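Surface protein SPB1 (PDB 4UZG) is the backbone protein of the group B streptococcus type 2b pilus, and is probably polymerised by sortase into the covalently linked pilus shaft. Local coordinates at residues V17-T22 with D42-A47; N89-T94 with V125-V130; G134-S139 with P143-I148; L191-G196 with V207-E212; L258-T263 with S268-V273. All blocks are in the same frame, centred on the assembly; numbering follows the deposited sequence.

Contact 1 of 5, residues V17-T22 with D42-A47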
# COMPACT_ATOMS: atom_id res chain seq x y z
N VAL A 17 3.71 3.45 -3.46
CA VAL A 17 4.27 2.77 -2.31
C VAL A 17 5.78 2.73 -2.49
O VAL A 17 6.27 2.24 -3.50
CB VAL A 17 3.74 1.32 -2.25
CG1 VAL A 17 4.36 0.58 -1.07
CG2 VAL A 17 2.21 1.29 -2.16
N LYS A 18 6.53 3.30 -1.54
CA LYS A 18 7.99 3.19 -1.59
C LYS A 18 8.45 2.11 -0.65
O LYS A 18 8.18 2.15 0.56
CB LYS A 18 8.72 4.49 -1.27
CG LYS A 18 10.20 4.33 -1.55
CD LYS A 18 10.95 5.65 -1.64
CE LYS A 18 12.26 5.51 -2.42
NZ LYS A 18 12.01 5.18 -3.86
N TYR A 19 9.10 1.12 -1.25
CA TYR A 19 9.65 -0.02 -0.56
C TYR A 19 11.15 0.14 -0.32
O TYR A 19 11.86 0.70 -1.16
CB TYR A 19 9.50 -1.26 -1.43
CG TYR A 19 8.09 -1.77 -1.65
CD1 TYR A 19 7.55 -2.70 -0.80
CD2 TYR A 19 7.34 -1.38 -2.74
CE1 TYR A 19 6.30 -3.26 -1.02
CE2 TYR A 19 6.07 -1.92 -2.98
CZ TYR A 19 5.55 -2.86 -2.12
OH TYR A 19 4.33 -3.39 -2.42
N THR A 20 11.61 -0.39 0.81
CA THR A 20 13.03 -0.45 1.13
C THR A 20 13.39 -1.86 1.57
O THR A 20 12.77 -2.40 2.49
CB THR A 20 13.40 0.55 2.25
OG1 THR A 20 13.03 1.87 1.84
CG2 THR A 20 14.90 0.54 2.50
N ILE A 21 14.39 -2.44 0.91
CA ILE A 21 14.96 -3.73 1.30
C ILE A 21 16.34 -3.43 1.86
O ILE A 21 17.15 -2.78 1.20
CB ILE A 21 15.12 -4.66 0.09
CG1 ILE A 21 13.77 -4.95 -0.55
CG2 ILE A 21 15.83 -5.94 0.53
CD1 ILE A 21 13.91 -5.51 -1.97
N THR A 22 16.63 -3.90 3.06
CA THR A 22 17.89 -3.64 3.76
C THR A 22 18.51 -4.98 4.16
O THR A 22 17.82 -5.83 4.75
CB THR A 22 17.65 -2.73 5.03
OG1 THR A 22 17.02 -1.50 4.62
CG2 THR A 22 18.94 -2.41 5.77
N ASP A 42 12.82 -10.46 -5.44
CA ASP A 42 11.61 -9.89 -4.83
C ASP A 42 10.41 -10.39 -5.60
O ASP A 42 10.29 -10.16 -6.81
CB ASP A 42 11.71 -8.37 -4.91
CG ASP A 42 10.64 -7.66 -4.11
OD1 ASP A 42 9.50 -8.11 -4.04
OD2 ASP A 42 10.95 -6.56 -3.57
N THR A 43 9.54 -11.12 -4.90
CA THR A 43 8.30 -11.60 -5.47
C THR A 43 7.19 -10.68 -4.93
O THR A 43 6.88 -10.69 -3.74
CB THR A 43 8.01 -13.05 -5.08
OG1 THR A 43 9.11 -13.87 -5.47
CG2 THR A 43 6.72 -13.55 -5.75
N MET A 44 6.64 -9.88 -5.83
CA MET A 44 5.60 -8.91 -5.51
C MET A 44 4.24 -9.59 -5.50
O MET A 44 4.07 -10.67 -6.06
CB MET A 44 5.64 -7.81 -6.55
CG MET A 44 6.79 -6.83 -6.36
SD MET A 44 6.51 -5.73 -4.95
CE MET A 44 5.44 -4.51 -5.69
N PRO A 45 3.23 -8.92 -4.92
CA PRO A 45 1.84 -9.32 -5.13
C PRO A 45 1.51 -9.25 -6.62
O PRO A 45 2.28 -8.75 -7.45
CB PRO A 45 1.04 -8.27 -4.38
CG PRO A 45 1.92 -7.42 -3.73
CD PRO A 45 3.31 -7.67 -4.16
N SER A 46 0.35 -9.76 -6.98
CA SER A 46 -0.17 -9.58 -8.32
C SER A 46 -0.13 -8.10 -8.70
O SER A 46 -0.38 -7.23 -7.85
CB SER A 46 -1.63 -10.04 -8.36
OG SER A 46 -2.27 -9.65 -9.57
N ALA A 47 0.08 -7.80 -9.99
CA ALA A 47 0.05 -6.43 -10.46
C ALA A 47 -1.35 -5.81 -10.33
O ALA A 47 -1.47 -4.58 -10.40
CB ALA A 47 0.52 -6.35 -11.89

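Contact 2 of 5, residues N89-T94 with V125-V130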
# COMPACT_ATOMS: atom_id res chain seq x y z
N ASN A 89 6.06 -8.74 -12.99
CA ASN A 89 5.85 -7.87 -11.83
C ASN A 89 6.83 -8.09 -10.70
O ASN A 89 6.67 -7.50 -9.62
CB ASN A 89 4.40 -7.96 -11.31
CG ASN A 89 3.95 -6.70 -10.57
OD1 ASN A 89 4.10 -5.58 -11.07
ND2 ASN A 89 3.37 -6.89 -9.39
N ASN A 90 7.84 -8.92 -10.94
CA ASN A 90 8.87 -9.26 -9.98
C ASN A 90 10.23 -8.75 -10.47
O ASN A 90 10.37 -8.35 -11.63
CB ASN A 90 8.93 -10.77 -9.79
CG ASN A 90 7.60 -11.35 -9.36
OD1 ASN A 90 6.90 -10.77 -8.55
ND2 ASN A 90 7.26 -12.52 -9.91
N PHE A 91 11.26 -8.83 -9.62
CA PHE A 91 12.60 -8.50 -10.06
C PHE A 91 13.65 -9.29 -9.30
O PHE A 91 13.42 -9.75 -8.17
CB PHE A 91 12.88 -7.00 -9.96
CG PHE A 91 12.95 -6.45 -8.55
CD1 PHE A 91 14.13 -6.49 -7.83
CD2 PHE A 91 11.83 -5.88 -7.95
CE1 PHE A 91 14.21 -5.97 -6.56
CE2 PHE A 91 11.89 -5.35 -6.67
CZ PHE A 91 13.08 -5.39 -5.96
N THR A 92 14.81 -9.41 -9.94
CA THR A 92 16.01 -9.95 -9.35
C THR A 92 17.16 -9.01 -9.66
O THR A 92 17.39 -8.67 -10.82
CB THR A 92 16.34 -11.35 -9.94
OG1 THR A 92 15.24 -12.22 -9.71
CG2 THR A 92 17.60 -11.91 -9.31
N ILE A 93 17.88 -8.61 -8.62
CA ILE A 93 19.06 -7.78 -8.73
C ILE A 93 20.26 -8.60 -8.27
O ILE A 93 20.24 -9.17 -7.19
CB ILE A 93 18.90 -6.49 -7.89
CG1 ILE A 93 17.96 -5.53 -8.62
CG2 ILE A 93 20.26 -5.82 -7.62
CD1 ILE A 93 17.50 -4.36 -7.81
N THR A 94 21.30 -8.65 -9.10
CA THR A 94 22.52 -9.39 -8.77
C THR A 94 23.64 -8.38 -8.68
O THR A 94 23.91 -7.66 -9.63
CB THR A 94 22.82 -10.45 -9.83
OG1 THR A 94 21.70 -11.33 -9.92
CG2 THR A 94 24.05 -11.24 -9.47
N VAL A 125 18.14 -1.59 -1.25
CA VAL A 125 17.43 -1.40 -2.50
C VAL A 125 16.13 -0.68 -2.18
O VAL A 125 15.30 -1.20 -1.43
CB VAL A 125 17.12 -2.74 -3.21
CG1 VAL A 125 16.30 -2.52 -4.49
CG2 VAL A 125 18.40 -3.51 -3.52
N THR A 126 15.93 0.49 -2.76
CA THR A 126 14.65 1.14 -2.70
C THR A 126 14.00 1.07 -4.07
O THR A 126 14.68 1.09 -5.10
CB THR A 126 14.75 2.59 -2.26
OG1 THR A 126 15.47 3.36 -3.22
CG2 THR A 126 15.41 2.72 -0.91
N TYR A 127 12.67 0.97 -4.10
CA TYR A 127 11.94 0.95 -5.35
C TYR A 127 10.49 1.31 -5.04
O TYR A 127 10.12 1.42 -3.87
CB TYR A 127 12.04 -0.44 -6.04
CG TYR A 127 11.29 -1.55 -5.32
CD1 TYR A 127 11.86 -2.27 -4.29
CD2 TYR A 127 9.99 -1.86 -5.68
CE1 TYR A 127 11.15 -3.27 -3.63
CE2 TYR A 127 9.27 -2.86 -5.03
CZ TYR A 127 9.87 -3.55 -4.01
OH TYR A 127 9.19 -4.55 -3.33
N THR A 128 9.69 1.51 -6.07
CA THR A 128 8.30 1.86 -5.86
C THR A 128 7.35 0.93 -6.62
O THR A 128 7.73 0.23 -7.57
CB THR A 128 8.01 3.32 -6.25
OG1 THR A 128 8.28 3.46 -7.65
CG2 THR A 128 8.84 4.29 -5.45
N GLY A 129 6.10 0.95 -6.17
CA GLY A 129 4.99 0.34 -6.86
C GLY A 129 3.77 1.21 -6.69
O GLY A 129 3.81 2.22 -5.97
N VAL A 130 2.68 0.84 -7.33
CA VAL A 130 1.41 1.57 -7.26
C VAL A 130 0.31 0.64 -6.78
O VAL A 130 0.11 -0.45 -7.33
CB VAL A 130 1.05 2.20 -8.62
CG1 VAL A 130 -0.32 2.88 -8.56
CG2 VAL A 130 2.12 3.19 -9.07

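Contact 3 of 5, residues G134-S139 with P143-I148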
# COMPACT_ATOMS: atom_id res chain seq x y z
N GLY A 134 -7.23 -4.41 -6.59
CA GLY A 134 -7.33 -5.74 -6.04
C GLY A 134 -6.87 -5.89 -4.61
O GLY A 134 -7.07 -6.93 -4.00
N ALA A 135 -6.23 -4.86 -4.06
CA ALA A 135 -5.76 -4.94 -2.69
C ALA A 135 -6.93 -5.16 -1.74
O ALA A 135 -8.02 -4.62 -1.93
CB ALA A 135 -5.06 -3.66 -2.33
N LYS A 136 -6.71 -5.97 -0.72
CA LYS A 136 -7.72 -6.21 0.28
C LYS A 136 -7.54 -5.25 1.43
O LYS A 136 -6.42 -4.99 1.86
CB LYS A 136 -7.60 -7.64 0.81
CG LYS A 136 -7.66 -8.69 -0.25
CD LYS A 136 -9.02 -8.81 -0.84
CE LYS A 136 -9.15 -10.13 -1.59
NZ LYS A 136 -10.34 -10.16 -2.47
N PRO A 137 -8.65 -4.76 2.02
CA PRO A 137 -8.56 -3.81 3.13
C PRO A 137 -8.41 -4.51 4.47
O PRO A 137 -8.71 -5.69 4.64
CB PRO A 137 -9.91 -3.06 3.04
CG PRO A 137 -10.85 -4.12 2.55
CD PRO A 137 -10.05 -4.90 1.54
N GLY A 138 -7.97 -3.72 5.44
CA GLY A 138 -7.94 -4.17 6.82
C GLY A 138 -6.58 -4.59 7.34
O GLY A 138 -5.56 -4.49 6.64
N SER A 139 -6.59 -5.10 8.56
CA SER A 139 -5.40 -5.32 9.38
C SER A 139 -5.02 -6.79 9.55
O SER A 139 -4.07 -7.10 10.26
CB SER A 139 -5.63 -4.68 10.76
OG SER A 139 -5.92 -3.30 10.63
N PRO A 143 -1.97 -12.30 2.63
CA PRO A 143 -0.89 -12.70 1.72
C PRO A 143 -0.97 -12.02 0.36
O PRO A 143 0.04 -11.78 -0.27
CB PRO A 143 -1.07 -14.24 1.59
CG PRO A 143 -1.91 -14.64 2.75
CD PRO A 143 -2.71 -13.44 3.19
N GLU A 144 -2.18 -11.72 -0.09
CA GLU A 144 -2.37 -11.10 -1.40
C GLU A 144 -1.79 -9.70 -1.49
O GLU A 144 -1.52 -9.25 -2.59
CB GLU A 144 -3.86 -11.04 -1.76
CG GLU A 144 -4.66 -12.27 -1.40
CD GLU A 144 -5.41 -12.13 -0.08
OE1 GLU A 144 -4.79 -11.95 0.98
OE2 GLU A 144 -6.65 -12.20 -0.10
N ASN A 145 -1.61 -9.04 -0.35
CA ASN A 145 -1.08 -7.69 -0.30
C ASN A 145 0.42 -7.69 0.06
O ASN A 145 1.00 -6.63 0.28
CB ASN A 145 -1.79 -6.87 0.79
CG ASN A 145 -3.22 -6.44 0.44
OD1 ASN A 145 -3.93 -7.04 -0.35
ND2 ASN A 145 -3.65 -5.41 1.13
N THR A 146 1.04 -8.87 0.12
CA THR A 146 2.38 -9.03 0.69
C THR A 146 3.39 -9.34 -0.39
O THR A 146 3.10 -10.10 -1.32
CB THR A 146 2.31 -10.15 1.75
OG1 THR A 146 1.37 -9.78 2.77
CG2 THR A 146 3.65 -10.41 2.44
N ASN A 147 4.58 -8.76 -0.25
CA ASN A 147 5.70 -9.20 -1.06
C ASN A 147 6.78 -9.77 -0.17
O ASN A 147 6.80 -9.53 1.05
CB ASN A 147 6.32 -8.07 -1.85
CG ASN A 147 6.97 -7.07 -0.97
OD1 ASN A 147 6.36 -6.39 -0.15
N ILE A 148 7.68 -10.53 -0.79
CA ILE A 148 8.81 -11.10 -0.08
C ILE A 148 10.09 -10.82 -0.84
O ILE A 148 10.13 -10.95 -2.06
CB ILE A 148 8.65 -12.63 0.15
CG1 ILE A 148 9.81 -13.16 0.99
CG2 ILE A 148 8.52 -13.37 -1.15
CD1 ILE A 148 9.64 -14.57 1.50

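Contact 4 of 5, residues L191-G196 with V207-E212. With CA (calcium ion), chain E; EDO (1,2-ethanediol), chain B.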
# COMPACT_ATOMS: atom_id res chain seq x y z
N LEU A 191 -17.98 11.64 -0.61
CA LEU A 191 -17.02 11.56 0.49
C LEU A 191 -16.05 12.73 0.41
O LEU A 191 -15.43 12.95 -0.63
CB LEU A 191 -16.25 10.24 0.44
CG LEU A 191 -15.40 9.96 1.69
CD1 LEU A 191 -16.27 9.67 2.88
CD2 LEU A 191 -14.44 8.79 1.44
N LYS A 192 -15.93 13.46 1.50
CA LYS A 192 -14.97 14.54 1.64
C LYS A 192 -13.81 14.10 2.53
O LYS A 192 -14.01 13.32 3.49
CB LYS A 192 -15.70 15.74 2.25
CG LYS A 192 -15.06 17.09 2.12
CD LYS A 192 -15.90 18.18 2.75
CE LYS A 192 -15.27 19.53 2.55
NZ LYS A 192 -16.14 20.57 3.11
N ASN A 193 -12.61 14.56 2.20
CA ASN A 193 -11.46 14.34 3.06
C ASN A 193 -11.33 15.49 4.06
O ASN A 193 -12.27 16.27 4.24
CB ASN A 193 -10.20 14.09 2.22
CG ASN A 193 -9.76 15.29 1.43
OD1 ASN A 193 -10.22 16.42 1.66
ND2 ASN A 193 -8.80 15.09 0.53
N ALA A 194 -10.20 15.55 4.76
CA ALA A 194 -9.98 16.54 5.80
C ALA A 194 -9.39 17.83 5.29
O ALA A 194 -9.19 18.76 6.06
CB ALA A 194 -9.08 15.94 6.89
N THR A 195 -9.14 17.89 4.00
CA THR A 195 -8.48 19.01 3.34
C THR A 195 -9.35 19.65 2.26
O THR A 195 -8.84 20.17 1.26
CB THR A 195 -7.10 18.60 2.80
OG1 THR A 195 -7.23 17.48 1.93
CG2 THR A 195 -6.18 18.17 3.92
N GLY A 196 -10.67 19.61 2.46
CA GLY A 196 -11.60 20.37 1.63
C GLY A 196 -11.99 19.74 0.32
O GLY A 196 -12.69 20.38 -0.47
N VAL A 207 -7.81 6.44 -6.46
CA VAL A 207 -8.48 7.45 -5.67
C VAL A 207 -7.94 8.82 -6.03
O VAL A 207 -6.71 9.00 -6.04
CB VAL A 207 -8.22 7.18 -4.17
CG1 VAL A 207 -8.51 8.38 -3.28
CG2 VAL A 207 -8.99 5.94 -3.70
N GLU A 208 -8.82 9.79 -6.28
CA GLU A 208 -8.41 11.16 -6.50
C GLU A 208 -9.27 12.09 -5.65
O GLU A 208 -10.41 11.75 -5.29
CB GLU A 208 -8.56 11.53 -7.98
CG GLU A 208 -7.44 10.93 -8.85
CD GLU A 208 -6.08 11.59 -8.57
OE1 GLU A 208 -5.97 12.85 -8.70
OE2 GLU A 208 -5.15 10.92 -8.11
N TRP A 209 -8.71 13.24 -5.33
CA TRP A 209 -9.35 14.23 -4.47
C TRP A 209 -9.42 15.54 -5.23
O TRP A 209 -8.42 16.01 -5.76
CB TRP A 209 -8.55 14.40 -3.17
CG TRP A 209 -8.51 13.15 -2.37
CD1 TRP A 209 -7.45 12.30 -2.26
CD2 TRP A 209 -9.58 12.58 -1.62
NE1 TRP A 209 -7.79 11.22 -1.49
CE2 TRP A 209 -9.09 11.37 -1.07
CE3 TRP A 209 -10.90 12.97 -1.34
CZ2 TRP A 209 -9.88 10.55 -0.27
CZ3 TRP A 209 -11.66 12.17 -0.55
CH2 TRP A 209 -11.16 10.96 -0.02
N GLY A 210 -10.61 16.14 -5.29
CA GLY A 210 -10.76 17.36 -6.06
C GLY A 210 -12.08 18.04 -5.82
O GLY A 210 -12.57 18.09 -4.69
N THR A 211 -12.64 18.63 -6.86
CA THR A 211 -13.84 19.45 -6.71
C THR A 211 -15.06 18.58 -6.40
O THR A 211 -15.13 17.39 -6.71
CB THR A 211 -14.15 20.25 -7.96
OG1 THR A 211 -14.54 19.32 -8.99
CG2 THR A 211 -12.97 21.12 -8.41
N GLU A 212 -16.06 19.21 -5.78
CA GLU A 212 -17.31 18.54 -5.52
C GLU A 212 -17.99 18.14 -6.84
O GLU A 212 -18.59 17.08 -6.95
CB GLU A 212 -18.21 19.42 -4.65
CG GLU A 212 -19.46 18.68 -4.21
CD GLU A 212 -20.29 19.45 -3.22
OE1 GLU A 212 -19.93 20.59 -2.85
OE2 GLU A 212 -21.33 18.90 -2.80
CA CA E . -4.43 9.28 -6.49
C1 EDO B . -6.87 12.94 6.14
O1 EDO B . -7.41 12.88 7.44
C2 EDO B . -7.82 12.27 5.16
O2 EDO B . -9.02 13.00 5.04
O HOH W 1 -2.67 9.34 -8.12
O HOH W 2 -4.64 11.19 -5.10
O HOH W 3 -2.22 9.52 -5.30
O HOH W 4 -4.26 7.52 -4.93

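Contact 5 of 5, residues L258-T263 with S268-V273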
# COMPACT_ATOMS: atom_id res chain seq x y z
N LEU A 258 -10.97 6.59 9.99
CA LEU A 258 -10.44 5.35 9.53
C LEU A 258 -9.02 5.26 10.11
O LEU A 258 -8.22 6.20 10.00
CB LEU A 258 -10.47 5.47 8.01
CG LEU A 258 -10.23 4.23 7.20
CD1 LEU A 258 -11.11 3.02 7.57
CD2 LEU A 258 -10.39 4.56 5.74
N GLY A 259 -8.71 4.14 10.76
CA GLY A 259 -7.43 3.99 11.44
C GLY A 259 -7.50 4.39 12.90
O GLY A 259 -8.55 4.28 13.53
N ASP A 260 -6.38 4.86 13.46
CA ASP A 260 -6.35 5.24 14.87
C ASP A 260 -7.45 6.21 15.19
O ASP A 260 -7.62 7.22 14.51
CB ASP A 260 -5.00 5.90 15.22
CG ASP A 260 -3.84 4.92 15.22
OD1 ASP A 260 -4.08 3.71 15.37
OD2 ASP A 260 -2.69 5.38 15.07
N GLY A 261 -8.21 5.91 16.24
CA GLY A 261 -9.34 6.74 16.62
C GLY A 261 -10.68 6.31 16.05
O GLY A 261 -11.72 6.90 16.36
N ALA A 262 -10.69 5.27 15.23
CA ALA A 262 -11.92 4.80 14.62
C ALA A 262 -12.95 4.35 15.62
O ALA A 262 -12.63 3.79 16.66
CB ALA A 262 -11.62 3.65 13.70
N THR A 263 -14.20 4.58 15.24
CA THR A 263 -15.36 3.97 15.85
C THR A 263 -16.04 3.01 14.86
O THR A 263 -15.68 2.92 13.68
CB THR A 263 -16.37 5.06 16.24
OG1 THR A 263 -16.73 5.81 15.08
CG2 THR A 263 -15.77 6.01 17.25
N SER A 268 -12.82 -5.28 15.81
CA SER A 268 -11.75 -4.49 16.40
C SER A 268 -10.68 -4.05 15.39
O SER A 268 -9.57 -3.69 15.78
CB SER A 268 -11.11 -5.25 17.57
OG SER A 268 -12.09 -5.55 18.55
N ASP A 269 -11.03 -4.07 14.11
CA ASP A 269 -10.10 -3.67 13.05
C ASP A 269 -10.41 -2.22 12.69
O ASP A 269 -11.43 -1.92 12.06
CB ASP A 269 -10.27 -4.57 11.82
CG ASP A 269 -9.23 -4.32 10.76
OD1 ASP A 269 -8.64 -3.22 10.74
OD2 ASP A 269 -9.01 -5.24 9.93
N ASN A 270 -9.51 -1.30 13.07
CA ASN A 270 -9.83 0.10 12.85
C ASN A 270 -9.71 0.54 11.38
O ASN A 270 -10.01 1.70 11.07
CB ASN A 270 -9.03 1.00 13.79
CG ASN A 270 -7.56 0.94 13.55
OD1 ASN A 270 -7.11 0.59 12.47
ND2 ASN A 270 -6.80 1.30 14.57
N LEU A 271 -9.34 -0.39 10.49
CA LEU A 271 -9.33 -0.11 9.04
C LEU A 271 -10.59 -0.63 8.34
O LEU A 271 -10.70 -0.49 7.13
CB LEU A 271 -8.07 -0.67 8.39
CG LEU A 271 -6.79 0.08 8.77
CD1 LEU A 271 -5.61 -0.65 8.13
CD2 LEU A 271 -6.85 1.53 8.31
N LEU A 272 -11.53 -1.18 9.10
CA LEU A 272 -12.80 -1.66 8.56
C LEU A 272 -13.90 -1.02 9.40
O LEU A 272 -14.22 -1.51 10.48
CB LEU A 272 -12.90 -3.19 8.61
CG LEU A 272 -11.82 -3.96 7.86
CD1 LEU A 272 -11.98 -5.45 8.13
CD2 LEU A 272 -11.85 -3.68 6.39
N VAL A 273 -14.45 0.10 8.93
CA VAL A 273 -15.36 0.87 9.76
C VAL A 273 -16.76 0.89 9.13
O VAL A 273 -16.94 0.71 7.92
CB VAL A 273 -14.84 2.31 10.05
CG1 VAL A 273 -13.49 2.27 10.73
CG2 VAL A 273 -14.77 3.16 8.82

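Contact 1 of 5, residues V17-T22 with D42-A47
D42 meets I21 in the interior of the N-terminal domain. D42 OD2 lies 3.5 Å from I21 CD1, the far end of the isoleucine side chain. CG1 of I21 sits beside the backbone N and the chain then runs out extended (chi2 163°), which carries CD1 to the carboxylate. This is a van der Waals contact. The carboxylate finds its polar partners beyond the two segments, where weak hydrogen bonds join OD2 with Y127 OH and OD1 with K4 NZ. K4 NZ is covalently linked to N147 CG, so D42 lies beside the intramolecular isopeptide bond of this domain. An acidic side chain in this place is a known feature of such bonds in Gram-positive pilins, and D42 probably assists its formation in the same way.

M44 comes next, from the direction opposite to Y19. Its chain is bent at both chi2 (-73°) and chi3, which curls the methyl group to the hydroxyl end of the ring. M44 CE is 3.6 Å from Y19 OH and 3.8 Å from Y19 CE2. M44 SD is 4.6 Å from the centroid of the Y19 ring and approaches it obliquely, a Met-aromatic contact. V17 CG1 packs over one face of the ring. M44 N is hydrogen-bonded to N90 OD1. Beyond T43 the chain has left the strand, and P45 O accepts from N89 ND2.

Contact 2 of 5, residues N89-T94 with V125-V130
A T-shaped aromatic pair in the core of the N-terminal beta domain joins F91 of strand 90-96 to Y127 of strand 121-131. The edge of F91 points at the face of Y127. Their centroids are 4.9 Å apart and their planes stand at 75°. F91 CE2 lies over the centre of the tyrosine ring, 3.6 Å above its plane. The neighbouring atom F91 CZ is 3.7 Å from Y127 CE1. The CG of F91 sits between the backbone N and the carbonyl carbon (chi1 68°), and from there the ring reaches Y127 with its CE2-CZ edge.

A second, aliphatic pair lies beside the rings. I93 and V125 reach toward each other tip to tip, with I93 CD1 4.0 Å from V125 CG1. All four residues are buried and point their CB atoms into the space between the two strands. The facing backbones stay well apart, with 9.1 Å between I93 CA and V125 CA, so the contact is made by side chains.

The aromatic cluster extends past this pair. Y19 meets the Y127 ring with its own ring nearly parallel, and Y57 meets F91. Strand 90-96 is hydrogen-bonded to strand 37-43 through F91 with D42 and I93 with I40, and to strand 81-87 through T92 with L85. Strand 121-131 is paired with strand 16-26 through V125 and I21.

Contact 3 of 5, residues G134-S139 with P143-I148
Two hydrogen bonds tie the side-chain amide of N145 to the backbone of K136. N145 OD1 accepts from K136 N at 3.0 Å. This bond is nearly straight (170°), lies in the carbonyl plane and uses a lone pair of OD1. N145 ND2 donates to K136 O at 2.9 Å, also on a lone pair, but K136 O is tilted 25° out of the amide plane. The amide therefore grips both the N-H and the C=O of one residue, much as a strand neighbour would, and the two bonds fix its rotation. ND2 also bonds V166 O.

The remaining contacts are van der Waals. N145 OD1 is 3.6 Å from A135 CA. The K136 chain bends at chi2 (-70°) and passes E144, bringing K136 CE within 3.6 Å of E144 OE2. The charged ends stay 4.8 Å apart (K136 NZ to E144 OE2), too far for a salt bridge, though some attraction is likely.

The 3-10 turn 143-145 leads directly into strand 146-153, which carries N147 of the isopeptide bond to K4. That strand lies between strands 37-43 and 162-165. The loop 134-139 is bonded to S48 through G134 and to D168 through G138.

Contact 4 of 5, residues L191-G196 with V207-E212
N193, which lies on the indole of W209, has its OD1 gripped by two backbone N-H groups. T195 N donates to N193 OD1 at 3.0 Å, from above the carbonyl plane, and forms an Asx turn. Q197 N is the second donor. These bonds hold the amide over the ring. N193 ND2 sits 3.2 Å above the indole plane, toward the rim, with W209 CD2 at 3.4 Å. The amide and ring planes are 30° apart. N193 CB makes a CH-pi contact, 3.8 Å from the centroid of the six-membered ring of W209. The CG of N193 between backbone N and carbonyl carbon (chi1 67°) lets CB and ND2 touch the ring together.

The segments belong to the prealbumin-like domain, where strand 188-192 is part of a four-stranded sheet and strand 208-210 pairs with 198-200 in a small hairpin. W209 covers the end of strand 188-192. L191 CD2 packs 4.2 Å from W209 CH2, and L191 O meets the indole edge.

Just before W209 the chain binds calcium. V207 O binds it at 2.3 Å and E208 OE2 at 2.4 Å, with N206 OD1 and four waters completing the site. A194 N is hydrogen-bonded to O2 of an ethanediol, probably from the crystallisation liquor.

Contact 5 of 5, residues L258-T263 with S268-V273
G259 N donates to N270 O at 2.8 Å with an angle of 158° at the hydrogen. The donor stands above the carbonyl plane of N270, 42° out of it. The methyl of A262 packs against the same oxygen, with A262 CB 3.6 Å from N270 O. In the conformer described here, one of two, the N270 side chain lies against the peptide of G259, and N270 CB comes 3.3 Å from G259 O. Its CG then sits between the backbone N and the carbonyl carbon (chi1 64°), which turns the amide over G259.

On the buried side L258 does the touching with CD1. This methyl is 3.6 Å from L271 O and 3.9 Å from V273 CG2. The other branch of V273 reaches A262, with V273 CG1 3.8 Å from A262 CB.

Two beta turns position these groups. Residues G259 to A262 form a type II turn closed by A262 N to G259 O at 2.9 Å, and the positive phi of G261 fits it. Residues D269 to L272 form a type I turn. There D269 OD1 accepts from L271 N at 2.9 Å, an Asx turn, and also bonds S139 OG.

The contact lies where the prealbumin-like domain faces the N-terminal domain. L258 ends strand 254-258, an outer strand of its sheet, and is bonded to G234. The chain turns a corner at 270-272 before strand 273-279, and L271 and V273 both bond Q170 at the start of strand 169-177. L272 packs on P137, in the loop between strands 121-131 and 146-153 of the N-terminal domain.

In the fold
From the N terminus, the five contacts close in series, and none nests in or crosses another. Contacts 1 and 2 close loops within the N-terminal domain and share one core, with centres 6 Å apart. Contact 3 closes the short loop before strand 146-153 and touches both. Here the K4 to N147 isopeptide bond joins the first strand to strand 146-153. Contacts 4 and 5 lie in the prealbumin-like domain. Contact 4 encloses strand 198-200, and contact 5 closes a tight loop around strand 265-266. Contacts 3 and 5 meet between the domains, where S139 bonds D269. Contact 4 touches none of the others, its nearest atoms about 7 Å from contact 5.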